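Local coordinates for branched-chain-amino-acid aminotransferase (Deinococcus radiodurans, PDB 3UZO), which probably catalyses the pyridoxal-phosphate-dependent, reversible transfer of the amino group of leucine, isoleucine or valine to 2-oxoglutarate, yielding glutamate and branched-chain 2-oxo acids, at residues R35-Y40 / N129-P134. Residues are numbered along the deposited sequence; the frame is centred on the assembly and turned at random.
Sequences RTDLRY and NEHFLP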
loop_
_atom_site.group_PDB
_atom_site.type_symbol
_atom_site.label_atom_id
_atom_site.label_comp_id
_atom_site.label_asym_id
_atom_site.label_seq_id
_atom_site.Cartn_x
_atom_site.Cartn_y
_atom_site.Cartn_z
ATOM N N ARG A 35 -15.119 15.049 -14.299
ATOM C CA ARG A 35 -14.127 15.072 -15.356
ATOM C C ARG A 35 -13.909 16.466 -15.910
ATOM O O ARG A 35 -14.838 17.100 -16.426
ATOM C CB ARG A 35 -14.521 14.122 -16.487
ATOM C CG ARG A 35 -13.470 14.035 -17.585
ATOM C CD ARG A 35 -13.803 12.961 -18.599
ATOM N NE ARG A 35 -12.805 12.898 -19.665
ATOM C CZ ARG A 35 -12.734 11.917 -20.561
ATOM N NH1 ARG A 35 -13.605 10.913 -20.519
ATOM N NH2 ARG A 35 -11.787 11.934 -21.493
ATOM N N THR A 36 -12.682 16.962 -15.785
ATOM C CA THR A 36 -12.384 18.276 -16.332
ATOM C C THR A 36 -11.818 18.037 -17.733
ATOM O O THR A 36 -11.611 16.890 -18.134
ATOM C CB THR A 36 -11.402 19.068 -15.442
ATOM O OG1 THR A 36 -10.276 18.249 -15.127
ATOM C CG2 THR A 36 -12.100 19.498 -14.137
ATOM N N ASP A 37 -11.563 19.102 -18.479
ATOM C CA ASP A 37 -11.108 18.952 -19.860
ATOM C C ASP A 37 -9.740 18.332 -20.149
ATOM O O ASP A 37 -9.634 17.367 -20.910
ATOM C CB ASP A 37 -11.204 20.305 -20.580
ATOM C CG ASP A 37 -12.631 20.848 -20.619
ATOM O OD1 ASP A 37 -13.578 20.062 -20.388
ATOM O OD2 ASP A 37 -12.811 22.056 -20.892
ATOM N N LEU A 38 -8.692 18.873 -19.543
ATOM C CA LEU A 38 -7.352 18.387 -19.821
ATOM C C LEU A 38 -6.493 18.092 -18.595
ATOM O O LEU A 38 -6.571 18.796 -17.581
ATOM C CB LEU A 38 -6.634 19.417 -20.689
ATOM C CG LEU A 38 -7.257 19.685 -22.060
ATOM C CD1 LEU A 38 -6.738 21.016 -22.619
ATOM C CD2 LEU A 38 -6.937 18.530 -22.988
ATOM N N ARG A 39 -5.682 17.045 -18.700
ATOM C CA ARG A 39 -4.763 16.684 -17.622
ATOM C C ARG A 39 -3.345 16.546 -18.173
ATOM O O ARG A 39 -3.145 16.314 -19.379
ATOM C CB ARG A 39 -5.201 15.385 -16.931
ATOM C CG ARG A 39 -5.443 14.199 -17.848
ATOM C CD ARG A 39 -6.856 13.671 -17.661
ATOM N NE ARG A 39 -7.810 14.484 -18.389
ATOM C CZ ARG A 39 -8.975 14.916 -17.923
ATOM N NH1 ARG A 39 -9.386 14.631 -16.689
ATOM N NH2 ARG A 39 -9.734 15.650 -18.717
ATOM N N TYR A 40 -2.368 16.697 -17.279
ATOM C CA TYR A 40 -0.956 16.611 -17.617
ATOM C C TYR A 40 -0.462 15.168 -17.478
ATOM O O TYR A 40 -0.834 14.454 -16.541
ATOM C CB TYR A 40 -0.166 17.545 -16.690
ATOM C CG TYR A 40 1.336 17.553 -16.883
ATOM C CD1 TYR A 40 1.971 18.607 -17.541
ATOM C CD2 TYR A 40 2.128 16.528 -16.366
ATOM C CE1 TYR A 40 3.365 18.643 -17.676
ATOM C CE2 TYR A 40 3.520 16.551 -16.496
ATOM C CZ TYR A 40 4.129 17.611 -17.150
ATOM O OH TYR A 40 5.499 17.634 -17.268
ATOM N N ASN A 129 -7.810 24.488 -17.494
ATOM C CA ASN A 129 -9.117 24.159 -16.933
ATOM C C ASN A 129 -9.617 25.303 -16.062
ATOM O O ASN A 129 -10.381 25.083 -15.121
ATOM C CB ASN A 129 -9.018 22.885 -16.085
ATOM C CG ASN A 129 -8.685 21.654 -16.907
ATOM O OD1 ASN A 129 -9.550 21.086 -17.573
ATOM N ND2 ASN A 129 -7.422 21.240 -16.868
ATOM N N GLU A 130 -9.198 26.528 -16.373
ATOM C CA GLU A 130 -9.604 27.674 -15.564
ATOM C C GLU A 130 -11.114 27.839 -15.417
ATOM O O GLU A 130 -11.592 28.327 -14.381
ATOM C CB GLU A 130 -9.000 28.967 -16.123
ATOM C CG GLU A 130 -9.525 30.217 -15.448
ATOM C CD GLU A 130 -8.816 31.474 -15.896
ATOM O OE1 GLU A 130 -9.252 32.567 -15.485
ATOM O OE2 GLU A 130 -7.825 31.371 -16.653
ATOM N N HIS A 131 -11.861 27.436 -16.442
ATOM C CA HIS A 131 -13.312 27.547 -16.412
ATOM C C HIS A 131 -13.968 26.627 -15.379
ATOM O O HIS A 131 -15.174 26.725 -15.146
ATOM C CB HIS A 131 -13.909 27.304 -17.814
ATOM C CG HIS A 131 -13.389 26.077 -18.502
ATOM N ND1 HIS A 131 -12.061 25.909 -18.831
ATOM C CD2 HIS A 131 -14.027 24.965 -18.940
ATOM C CE1 HIS A 131 -11.901 24.745 -19.438
ATOM N NE2 HIS A 131 -13.080 24.152 -19.517
ATOM N N PHE A 132 -13.175 25.749 -14.759
ATOM C CA PHE A 132 -13.680 24.839 -13.731
ATOM C C PHE A 132 -13.358 25.364 -12.330
ATOM O O PHE A 132 -13.713 24.746 -11.331
ATOM C CB PHE A 132 -13.078 23.440 -13.879
ATOM C CG PHE A 132 -13.694 22.617 -14.982
ATOM C CD1 PHE A 132 -13.031 22.446 -16.194
ATOM C CD2 PHE A 132 -14.927 21.996 -14.797
ATOM C CE1 PHE A 132 -13.582 21.667 -17.210
ATOM C CE2 PHE A 132 -15.490 21.212 -15.807
ATOM C CZ PHE A 132 -14.812 21.049 -17.018
ATOM N N LEU A 133 -12.673 26.501 -12.266
ATOM C CA LEU A 133 -12.311 27.110 -10.990
ATOM C C LEU A 133 -13.514 27.835 -10.388
ATOM O O LEU A 133 -14.011 28.804 -10.963
ATOM C CB LEU A 133 -11.160 28.106 -11.193
ATOM C CG LEU A 133 -10.714 28.906 -9.969
ATOM C CD1 LEU A 133 -10.229 27.952 -8.877
ATOM C CD2 LEU A 133 -9.601 29.882 -10.372
ATOM N N PRO A 134 -14.006 27.369 -9.224
ATOM C CA PRO A 134 -15.163 28.005 -8.572
ATOM C C PRO A 134 -14.933 29.499 -8.333
ATOM O O PRO A 134 -13.901 29.893 -7.792
ATOM C CB PRO A 134 -15.289 27.225 -7.259
ATOM C CG PRO A 134 -14.807 25.851 -7.653
ATOM C CD PRO A 134 -13.570 26.179 -8.473
#
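The side-chain amide of Asn-129 grips the backbone of Leu-38 at both ends. Its OD1 accepts a nearly straight hydrogen bond from the amide N of Leu-38 at 3.1 Å, on a lone pair in the carbonyl plane. On the other branch, ND2 of Asn-129 gives a 2.7 Å bond to O of Leu-38, again on a lone pair, with the acceptor close to the amide plane. A second hydrogen bond of ND2, to O of Val-125 in the last turn of helix 115-128, helps to fix which way the amide is flipped. One asparagine just past the helix thus pairs with both the N-H and the C=O of a single residue, its side-chain amide standing in for a backbone partner.

Beside it, NE2 of His-131 donates to OD2 of Asp-37 in a short, somewhat bent bond of 2.5 Å. The oxygen lies almost in the imidazole plane, but NE2 stands above the carboxylate plane, 46° out of it; a negative carboxylate here would probably promote protonation of the histidine. CG of His-131 lies between its backbone N and carbonyl carbon (chi1 49°), which carries the imidazole to Asp-37 although the CB itself does not point there. The ring of Phe-132 packs beside these polar links: CG2 of Thr-36 sits over one ring face in a CH-pi contact, 3.7 Å from the centroid, and Asp-37 CG meets the ring edge, the carboxylate turned 78° to it. OG1 of Thr-36 bonds instead to O of Cys-169.

The contact therefore ties the lead-in to strand 39-45, which pairs with strands 48-55 and 162-172 in the antiparallel sheet, to the short 3-10 turn following helix 115-128; against that helix the side chains of Leu-38 and Tyr-40 also pack.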